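Long-range contact in endo-1,4-beta-xylanase D (Paenibacillus polymyxa, PDB 1W0N), which probably binds xylan in a calcium-dependent manner as the family 36 carbohydrate-binding module of a xylan-hydrolysing enzyme: residues Ile59-Gly63 with Ser84-Thr88. Sequence-based numbering, arbitrary orientation.
Sequences ISVRG and SFNFT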
ATOM      1  N   ILE A  59       2.650  -8.695  -6.199  1.00  7.34           N
ATOM      2  CA  ILE A  59       2.527  -7.300  -5.841  1.00  6.79           C
ATOM      3  C   ILE A  59       3.539  -6.980  -4.745  1.00  6.47           C
ATOM      4  O   ILE A  59       3.534  -7.626  -3.697  1.00  7.40           O
ATOM      5  CB  ILE A  59       1.129  -6.948  -5.349  1.00  9.14           C
ATOM      6  CG1 ILE A  59       0.038  -7.459  -6.291  1.00 12.11           C
ATOM      7  CG2 ILE A  59       0.995  -5.442  -5.205  1.00  9.78           C
ATOM      8  CD1 ILE A  59      -0.815  -8.470  -5.717  1.00 12.73           C
ATOM      9  N   SER A  60       4.378  -5.967  -4.991  1.00  5.85           N
ATOM     10  CA  SER A  60       5.335  -5.529  -3.993  1.00  5.74           C
ATOM     11  C   SER A  60       5.081  -4.068  -3.646  1.00  5.37           C
ATOM     12  O   SER A  60       4.679  -3.274  -4.491  1.00  5.97           O
ATOM     13  CB  SER A  60       6.766  -5.719  -4.466  1.00  7.41           C
ATOM     14  OG  SER A  60       7.153  -7.082  -4.507  1.00  9.30           O
ATOM     15  N   VAL A  61       5.324  -3.740  -2.378  1.00  4.78           N
ATOM     16  CA  VAL A  61       5.245  -2.366  -1.901  1.00  4.54           C
ATOM     17  C   VAL A  61       6.513  -2.103  -1.104  1.00  4.40           C
ATOM     18  O   VAL A  61       6.887  -2.898  -0.236  1.00  4.68           O
ATOM     19  CB  VAL A  61       3.989  -2.117  -1.038  1.00  5.14           C
ATOM     20  CG1 VAL A  61       4.037  -0.747  -0.345  1.00  5.40           C
ATOM     21  CG2 VAL A  61       2.744  -2.201  -1.912  1.00  6.45           C
ATOM     22  N   ARG A  62       7.179  -0.970  -1.402  1.00  4.35           N
ATOM     23  CA  ARG A  62       8.261  -0.499  -0.559  1.00  4.48           C
ATOM     24  C   ARG A  62       7.660   0.430   0.496  1.00  4.20           C
ATOM     25  O   ARG A  62       6.912   1.350   0.159  1.00  4.72           O
ATOM     26  CB  ARG A  62       9.333   0.227  -1.372  1.00  4.94           C
ATOM     27  CG  ARG A  62      10.500   0.682  -0.519  1.00  5.12           C
ATOM     28  CD  ARG A  62      11.681   1.133  -1.350  1.00  5.84           C
ATOM     29  NE  ARG A  62      12.865   1.392  -0.542  1.00  6.33           N
ATOM     30  CZ  ARG A  62      13.431   2.579  -0.313  1.00  5.88           C
ATOM     31  NH1 ARG A  62      12.879   3.713  -0.731  1.00  6.62           N
ATOM     32  NH2 ARG A  62      14.588   2.631   0.366  1.00  6.72           N
ATOM     33  N   GLY A  63       7.962   0.144   1.760  1.00  4.17           N
ATOM     34  CA  GLY A  63       7.376   0.884   2.853  1.00  4.06           C
ATOM     35  C   GLY A  63       8.246   0.819   4.094  1.00  3.84           C
ATOM     36  O   GLY A  63       9.292   0.176   4.112  1.00  4.47           O
ATOM     37  N   SER A  84      -2.072  -8.349   3.445  1.00  7.76           N
ATOM     38  CA  SER A  84      -1.499  -7.232   4.157  1.00  8.33           C
ATOM     39  C   SER A  84       0.017  -7.286   4.142  1.00  8.07           C
ATOM     40  O   SER A  84       0.598  -8.317   4.415  1.00 10.23           O
ATOM     41  CB  SER A  84      -2.004  -7.135   5.629  1.00 11.08           C
ATOM     42  OG  SER A  84      -1.184  -6.640   6.631  0.33 15.68           O
ATOM     43  N   PHE A  85       0.639  -6.146   3.931  1.00  6.05           N
ATOM     44  CA  PHE A  85       2.072  -5.993   4.006  1.00  5.85           C
ATOM     45  C   PHE A  85       2.473  -5.600   5.430  1.00  6.00           C
ATOM     46  O   PHE A  85       1.846  -4.753   6.053  1.00  7.38           O
ATOM     47  CB  PHE A  85       2.534  -4.867   3.074  1.00  6.18           C
ATOM     48  CG  PHE A  85       2.213  -5.115   1.622  1.00  6.00           C
ATOM     49  CD1 PHE A  85       2.982  -5.973   0.853  1.00  6.30           C
ATOM     50  CD2 PHE A  85       1.181  -4.417   1.015  1.00  6.97           C
ATOM     51  CE1 PHE A  85       2.719  -6.189  -0.491  1.00  6.68           C
ATOM     52  CE2 PHE A  85       0.912  -4.623  -0.332  1.00  7.64           C
ATOM     53  CZ  PHE A  85       1.669  -5.512  -1.083  1.00  7.22           C
ATOM     54  N   ASN A  86       3.547  -6.225   5.910  1.00  5.42           N
ATOM     55  CA  ASN A  86       4.103  -5.959   7.230  1.00  5.44           C
ATOM     56  C   ASN A  86       5.393  -5.167   7.069  1.00  4.96           C
ATOM     57  O   ASN A  86       6.367  -5.688   6.512  1.00  5.63           O
ATOM     58  CB  ASN A  86       4.384  -7.304   7.900  1.00  6.55           C
ATOM     59  CG  ASN A  86       4.983  -7.187   9.281  1.00  6.80           C
ATOM     60  OD1 ASN A  86       4.704  -8.094  10.136  1.00  9.17           O
ATOM     61  ND2 ASN A  86       5.785  -6.246   9.520  1.00  7.92           N
ATOM     62  N   PHE A  87       5.368  -3.908   7.531  1.00  5.16           N
ATOM     63  CA  PHE A  87       6.582  -3.098   7.598  1.00  5.14           C
ATOM     64  C   PHE A  87       6.929  -2.919   9.069  1.00  5.25           C
ATOM     65  O   PHE A  87       6.282  -2.154   9.791  1.00  5.97           O
ATOM     66  CB  PHE A  87       6.374  -1.722   6.938  1.00  5.66           C
ATOM     67  CG  PHE A  87       5.980  -1.859   5.496  1.00  5.22           C
ATOM     68  CD1 PHE A  87       6.905  -2.269   4.550  1.00  5.62           C
ATOM     69  CD2 PHE A  87       4.676  -1.612   5.094  1.00  6.11           C
ATOM     70  CE1 PHE A  87       6.544  -2.448   3.214  1.00  6.09           C
ATOM     71  CE2 PHE A  87       4.306  -1.777   3.753  1.00  6.87           C
ATOM     72  CZ  PHE A  87       5.231  -2.211   2.827  1.00  6.64           C
ATOM     73  N   THR A  88       7.943  -3.663   9.513  1.00  5.50           N
ATOM     74  CA  THR A  88       8.433  -3.554  10.881  1.00  5.76           C
ATOM     75  C   THR A  88       9.767  -2.830  10.860  1.00  5.86           C
ATOM     76  O   THR A  88      10.674  -3.173  10.106  1.00  7.69           O
ATOM     77  CB  THR A  88       8.554  -4.949  11.512  1.00  6.40           C
ATOM     78  OG1 THR A  88       7.249  -5.517  11.674  1.00  6.83           O
ATOM     79  CG2 THR A  88       9.149  -4.882  12.914  1.00  7.17           C
TER
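V61 lies across one face of the F85 ring, its CB 4.0 Å from the ring centroid and only 9° off the normal. With CG1 anti to the backbone N (chi1 170°), CG2 turns to lie anti to the carbonyl carbon and reaches CE2 of F85 at 3.4 Å, while CG1 of V61 meets CZ of F87 at 3.7 Å; the valine thus touches both phenylalanines. At the edge of the F85 ring, in its plane, the carbonyl O of I59 stands 3.6 Å from CE1. F87 repeats the scheme: O of V61 sits at its edge, and CA of G63 packs over one face, 3.6 Å from the centroid and offset toward the rim. With an alanine in place of F87, G63 would probably lose its cover and CG1 of V61 its aromatic neighbour. No hydrogen bond joins the segments; the axes of the two short strands pass 8.2 Å apart at 27°, in opposed layers of a beta-sandwich. On the far side of its strand, R62 forms a salt bridge with D125, a calcium ligand. Strands 93-101 and 122-130 flank 56-65, placing L97 against F85 and I127 against V61; 80-88 is the outermost strand of the other sheet, paired with 70-77.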